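Local structure of lovastatin nonaketide synthase, polyketide synthase component (Aspergillus terreus, 7CPX) at residues A[1016-1028]-A[1197-1209]. The protein builds, together with its partner LovC, the nonaketide core of lovastatin, dihydromonacolin L, by iterative condensation of malonyl-CoA units with programmed reduction, dehydration and methylation. The protein carries 2 engineered substitutions. Sequence-based numbering, arbitrary orientation.
Sequences QVKLLEILDMSID and VPTHVDRITLVPS
Ile1022 and Ile1204, a hydrogen-bonded antiparallel pair, lie side by side and point the same way, CD1 of Ile1204 bending over CG2 of Ile1022 at 3.4 Å. On the same face the Met1025 side chain runs at a slant to that of Ile1204, its SD 4.2 Å from CD1 of Ile1204; with CG anti to the backbone N (chi1 176°) and an extended chain, Met1025 runs on to Tyr998 and Ile999 of helix 995-1012. Strands 1016-1027 and 1196-1206 join the N-terminal and C-terminal hotdog folds of the dehydratase domain edge to edge, as in the double hotdog of polyketide synthase dehydratases, and Pro1198 comes near the probable catalytic residues His985 and Asp1174. The opposite face mixes charged and aliphatic groups. There CD2 of Leu1023 rests alongside CG of Arg1203 at 3.6 Å, while NH2 forms a salt bridge with Glu1254 and NH1 gives an in-plane hydrogen bond to OG1 of Thr1205. CG of Glu1021 packs on CG2 of Thr1205, its carboxylate reaching Arg2015 of the second subunit. Ile1204 O accepts from Ile1022 N and, across its plane, steeply from Thr1205 OG1. At the corner, NE2 of His1200 donates in its ring plane to Asp1024 OD1 (2.6 Å, 155°), the carboxylate turned 66° from the ring, and Met1025 O sits over one ring face.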
loop_
_atom_site.group_PDB
_atom_site.type_symbol
_atom_site.label_atom_id
_atom_site.label_comp_id
_atom_site.label_asym_id
_atom_site.label_seq_id
_atom_site.Cartn_x
_atom_site.Cartn_y
_atom_site.Cartn_z
ATOM N N GLN A 1016 -3.564 -18.450 -14.290
ATOM C CA GLN A 1016 -4.858 -18.984 -13.889
ATOM C C GLN A 1016 -4.646 -19.869 -12.670
ATOM O O GLN A 1016 -3.845 -20.809 -12.711
ATOM C CB GLN A 1016 -5.512 -19.773 -15.021
ATOM C CG GLN A 1016 -6.854 -20.380 -14.638
ATOM C CD GLN A 1016 -7.563 -21.033 -15.807
ATOM O OE1 GLN A 1016 -7.009 -21.144 -16.900
ATOM N NE2 GLN A 1016 -8.796 -21.468 -15.581
ATOM N N VAL A 1017 -5.365 -19.571 -11.591
ATOM C CA VAL A 1017 -5.199 -20.293 -10.334
ATOM C C VAL A 1017 -5.934 -21.624 -10.440
ATOM O O VAL A 1017 -7.165 -21.666 -10.480
ATOM C CB VAL A 1017 -5.704 -19.472 -9.140
ATOM C CG1 VAL A 1017 -4.715 -18.386 -8.795
ATOM C CG2 VAL A 1017 -7.056 -18.858 -9.440
ATOM N N LYS A 1018 -5.174 -22.717 -10.495
ATOM C CA LYS A 1018 -5.787 -24.038 -10.434
ATOM C C LYS A 1018 -6.344 -24.315 -9.046
ATOM O O LYS A 1018 -7.372 -24.988 -8.910
ATOM C CB LYS A 1018 -4.764 -25.110 -10.811
ATOM C CG LYS A 1018 -4.044 -24.875 -12.135
ATOM C CD LYS A 1018 -4.615 -25.731 -13.254
ATOM C CE LYS A 1018 -6.043 -25.341 -13.589
ATOM N NZ LYS A 1018 -6.572 -26.126 -14.738
ATOM N N LEU A 1019 -5.681 -23.803 -8.013
ATOM C CA LEU A 1019 -6.082 -24.028 -6.633
ATOM C C LEU A 1019 -5.730 -22.793 -5.817
ATOM O O LEU A 1019 -4.754 -22.102 -6.117
ATOM C CB LEU A 1019 -5.392 -25.266 -6.053
ATOM C CG LEU A 1019 -6.301 -26.367 -5.517
ATOM C CD1 LEU A 1019 -5.481 -27.580 -5.130
ATOM C CD2 LEU A 1019 -7.087 -25.856 -4.333
ATOM N N LEU A 1020 -6.508 -22.536 -4.761
ATOM C CA LEU A 1020 -6.358 -21.309 -3.975
ATOM C C LEU A 1020 -6.539 -21.652 -2.497
ATOM O O LEU A 1020 -7.664 -21.717 -2.001
ATOM C CB LEU A 1020 -7.367 -20.267 -4.442
ATOM C CG LEU A 1020 -7.135 -18.803 -4.074
ATOM C CD1 LEU A 1020 -8.211 -17.948 -4.714
ATOM C CD2 LEU A 1020 -7.125 -18.604 -2.573
ATOM N N GLU A 1021 -5.430 -21.879 -1.799
ATOM C CA GLU A 1021 -5.456 -22.108 -0.365
ATOM C C GLU A 1021 -5.291 -20.789 0.375
ATOM O O GLU A 1021 -4.615 -19.873 -0.094
ATOM C CB GLU A 1021 -4.341 -23.064 0.064
ATOM C CG GLU A 1021 -4.202 -24.322 -0.777
ATOM C CD GLU A 1021 -2.897 -25.047 -0.520
ATOM O OE1 GLU A 1021 -2.211 -24.706 0.467
ATOM O OE2 GLU A 1021 -2.551 -25.955 -1.306
ATOM N N ILE A 1022 -5.911 -20.707 1.546
ATOM C CA ILE A 1022 -5.704 -19.619 2.491
ATOM C C ILE A 1022 -5.210 -20.239 3.786
ATOM O O ILE A 1022 -5.936 -21.006 4.425
ATOM C CB ILE A 1022 -6.985 -18.805 2.721
ATOM C CG1 ILE A 1022 -7.249 -17.898 1.522
ATOM C CG2 ILE A 1022 -6.859 -17.987 3.989
ATOM C CD1 ILE A 1022 -8.584 -17.207 1.563
ATOM N N LEU A 1023 -3.993 -19.887 4.182
ATOM C CA LEU A 1023 -3.290 -20.533 5.278
ATOM C C LEU A 1023 -3.166 -19.594 6.469
ATOM O O LEU A 1023 -2.965 -18.384 6.304
ATOM C CB LEU A 1023 -1.895 -20.980 4.833
ATOM C CG LEU A 1023 -1.835 -21.877 3.596
ATOM C CD1 LEU A 1023 -0.398 -22.067 3.143
ATOM C CD2 LEU A 1023 -2.481 -23.218 3.883
ATOM N N ASP A 1024 -3.297 -20.163 7.666
ATOM C CA ASP A 1024 -3.063 -19.441 8.917
ATOM C C ASP A 1024 -3.820 -18.120 8.942
ATOM O O ASP A 1024 -3.333 -17.116 9.468
ATOM C CB ASP A 1024 -1.567 -19.210 9.138
ATOM C CG ASP A 1024 -1.249 -18.743 10.546
ATOM O OD1 ASP A 1024 -2.189 -18.622 11.361
ATOM O OD2 ASP A 1024 -0.060 -18.497 10.840
ATOM N N MET A 1025 -5.020 -18.107 8.372
ATOM C CA MET A 1025 -5.808 -16.887 8.349
ATOM C C MET A 1025 -6.354 -16.582 9.735
ATOM O O MET A 1025 -6.771 -17.481 10.471
ATOM C CB MET A 1025 -6.955 -17.002 7.353
ATOM C CG MET A 1025 -7.875 -15.797 7.360
ATOM S SD MET A 1025 -8.906 -15.692 5.892
ATOM C CE MET A 1025 -9.738 -14.133 6.178
ATOM N N SER A 1026 -6.353 -15.300 10.087
ATOM C CA SER A 1026 -6.831 -14.842 11.382
ATOM C C SER A 1026 -7.708 -13.619 11.185
ATOM O O SER A 1026 -7.313 -12.675 10.496
ATOM C CB SER A 1026 -5.663 -14.508 12.313
ATOM O OG SER A 1026 -6.128 -14.025 13.560
ATOM N N ILE A 1027 -8.890 -13.640 11.788
ATOM C CA ILE A 1027 -9.789 -12.493 11.817
ATOM C C ILE A 1027 -9.572 -11.795 13.152
ATOM O O ILE A 1027 -10.012 -12.284 14.198
ATOM C CB ILE A 1027 -11.251 -12.911 11.629
ATOM C CG1 ILE A 1027 -11.499 -13.383 10.193
ATOM C CG2 ILE A 1027 -12.175 -11.759 11.964
ATOM C CD1 ILE A 1027 -10.927 -14.743 9.882
ATOM N N ASP A 1028 -8.898 -10.648 13.120
ATOM C CA ASP A 1028 -8.484 -9.975 14.344
ATOM C C ASP A 1028 -9.565 -9.060 14.906
ATOM O O ASP A 1028 -9.767 -9.021 16.125
ATOM C CB ASP A 1028 -7.210 -9.167 14.089
ATOM C CG ASP A 1028 -6.055 -10.036 13.631
ATOM O OD1 ASP A 1028 -6.115 -10.558 12.499
ATOM O OD2 ASP A 1028 -5.087 -10.197 14.405
ATOM N N VAL A 1197 -17.462 -16.115 16.624
ATOM C CA VAL A 1197 -17.200 -15.569 15.296
ATOM C C VAL A 1197 -15.911 -16.192 14.777
ATOM O O VAL A 1197 -14.977 -16.410 15.563
ATOM C CB VAL A 1197 -17.106 -14.037 15.318
ATOM C CG1 VAL A 1197 -18.439 -13.433 15.701
ATOM C CG2 VAL A 1197 -16.020 -13.581 16.279
ATOM N N PRO A 1198 -15.805 -16.493 13.484
ATOM C CA PRO A 1198 -14.555 -17.066 12.971
ATOM C C PRO A 1198 -13.377 -16.156 13.277
ATOM O O PRO A 1198 -13.313 -15.018 12.812
ATOM C CB PRO A 1198 -14.807 -17.180 11.465
ATOM C CG PRO A 1198 -16.276 -17.188 11.317
ATOM C CD PRO A 1198 -16.818 -16.349 12.428
ATOM N N THR A 1199 -12.440 -16.669 14.071
ATOM C CA THR A 1199 -11.266 -15.911 14.472
ATOM C C THR A 1199 -10.002 -16.370 13.767
ATOM O O THR A 1199 -9.181 -15.533 13.381
ATOM C CB THR A 1199 -11.064 -16.002 15.990
ATOM O OG1 THR A 1199 -11.109 -17.375 16.400
ATOM C CG2 THR A 1199 -12.132 -15.206 16.721
ATOM N N HIS A 1200 -9.811 -17.674 13.585
ATOM C CA HIS A 1200 -8.577 -18.168 12.982
ATOM C C HIS A 1200 -8.827 -19.397 12.123
ATOM O O HIS A 1200 -9.113 -20.477 12.639
ATOM C CB HIS A 1200 -7.537 -18.512 14.049
ATOM C CG HIS A 1200 -6.273 -19.087 13.487
ATOM N ND1 HIS A 1200 -6.100 -20.437 13.273
ATOM C CD2 HIS A 1200 -5.123 -18.493 13.089
ATOM C CE1 HIS A 1200 -4.897 -20.651 12.770
ATOM N NE2 HIS A 1200 -4.284 -19.488 12.649
ATOM N N VAL A 1201 -8.674 -19.246 10.814
ATOM C CA VAL A 1201 -8.895 -20.338 9.875
ATOM C C VAL A 1201 -7.539 -20.940 9.544
ATOM O O VAL A 1201 -6.679 -20.269 8.961
ATOM C CB VAL A 1201 -9.617 -19.875 8.606
ATOM C CG1 VAL A 1201 -10.136 -21.074 7.851
ATOM C CG2 VAL A 1201 -10.748 -18.930 8.955
ATOM N N ASP A 1202 -7.349 -22.208 9.910
ATOM C CA ASP A 1202 -6.065 -22.854 9.665
ATOM C C ASP A 1202 -5.815 -23.020 8.174
ATOM O O ASP A 1202 -4.728 -22.704 7.680
ATOM C CB ASP A 1202 -6.005 -24.203 10.375
ATOM C CG ASP A 1202 -4.615 -24.806 10.367
ATOM O OD1 ASP A 1202 -3.683 -24.151 9.855
ATOM O OD2 ASP A 1202 -4.453 -25.937 10.872
ATOM N N ARG A 1203 -6.807 -23.514 7.432
ATOM C CA ARG A 1203 -6.618 -23.619 5.985
ATOM C C ARG A 1203 -7.957 -23.691 5.267
ATOM O O ARG A 1203 -8.634 -24.718 5.329
ATOM C CB ARG A 1203 -5.764 -24.832 5.643
ATOM C CG ARG A 1203 -5.589 -25.045 4.146
ATOM C CD ARG A 1203 -4.766 -26.278 3.855
ATOM N NE ARG A 1203 -5.405 -27.478 4.379
ATOM C CZ ARG A 1203 -6.409 -28.110 3.788
ATOM N NH1 ARG A 1203 -6.931 -27.673 2.654
ATOM N NH2 ARG A 1203 -6.904 -29.208 4.350
ATOM N N ILE A 1204 -8.310 -22.631 4.553
ATOM C CA ILE A 1204 -9.308 -22.753 3.501
ATOM C C ILE A 1204 -8.618 -23.236 2.231
ATOM O O ILE A 1204 -7.415 -23.065 2.050
ATOM C CB ILE A 1204 -10.046 -21.423 3.258
ATOM C CG1 ILE A 1204 -10.507 -20.807 4.576
ATOM C CG2 ILE A 1204 -11.238 -21.640 2.350
ATOM C CD1 ILE A 1204 -9.603 -19.708 5.077
ATOM N N THR A 1205 -9.388 -23.847 1.337
ATOM C CA THR A 1205 -8.825 -24.254 0.053
ATOM C C THR A 1205 -9.947 -24.347 -0.963
ATOM O O THR A 1205 -10.844 -25.176 -0.813
ATOM C CB THR A 1205 -8.098 -25.587 0.170
ATOM O OG1 THR A 1205 -7.141 -25.523 1.235
ATOM C CG2 THR A 1205 -7.381 -25.891 -1.122
ATOM N N LEU A 1206 -9.878 -23.524 -2.002
ATOM C CA LEU A 1206 -10.945 -23.390 -2.978
ATOM C C LEU A 1206 -10.438 -23.732 -4.371
ATOM O O LEU A 1206 -9.324 -23.356 -4.754
ATOM C CB LEU A 1206 -11.510 -21.970 -2.956
ATOM C CG LEU A 1206 -12.637 -21.671 -3.938
ATOM C CD1 LEU A 1206 -13.749 -20.918 -3.242
ATOM C CD2 LEU A 1206 -12.119 -20.869 -5.111
ATOM N N VAL A 1207 -11.265 -24.455 -5.119
ATOM C CA VAL A 1207 -10.992 -24.754 -6.520
ATOM C C VAL A 1207 -11.733 -23.713 -7.349
ATOM O O VAL A 1207 -12.928 -23.883 -7.628
ATOM C CB VAL A 1207 -11.421 -26.182 -6.891
ATOM C CG1 VAL A 1207 -11.091 -26.475 -8.345
ATOM C CG2 VAL A 1207 -10.747 -27.195 -5.983
ATOM N N PRO A 1208 -11.074 -22.628 -7.761
ATOM C CA PRO A 1208 -11.816 -21.545 -8.424
ATOM C C PRO A 1208 -12.548 -21.991 -9.675
ATOM O O PRO A 1208 -13.652 -21.505 -9.948
ATOM C CB PRO A 1208 -10.719 -20.519 -8.734
ATOM C CG PRO A 1208 -9.473 -21.317 -8.798
ATOM C CD PRO A 1208 -9.625 -22.375 -7.761
ATOM N N SER A 1209 -11.965 -22.909 -10.444
ATOM C CA SER A 1209 -12.633 -23.389 -11.648
ATOM C C SER A 1209 -13.987 -23.995 -11.309
ATOM O O SER A 1209 -15.006 -23.652 -11.918
ATOM C CB SER A 1209 -11.748 -24.412 -12.360
ATOM O OG SER A 1209 -12.384 -24.918 -13.520
#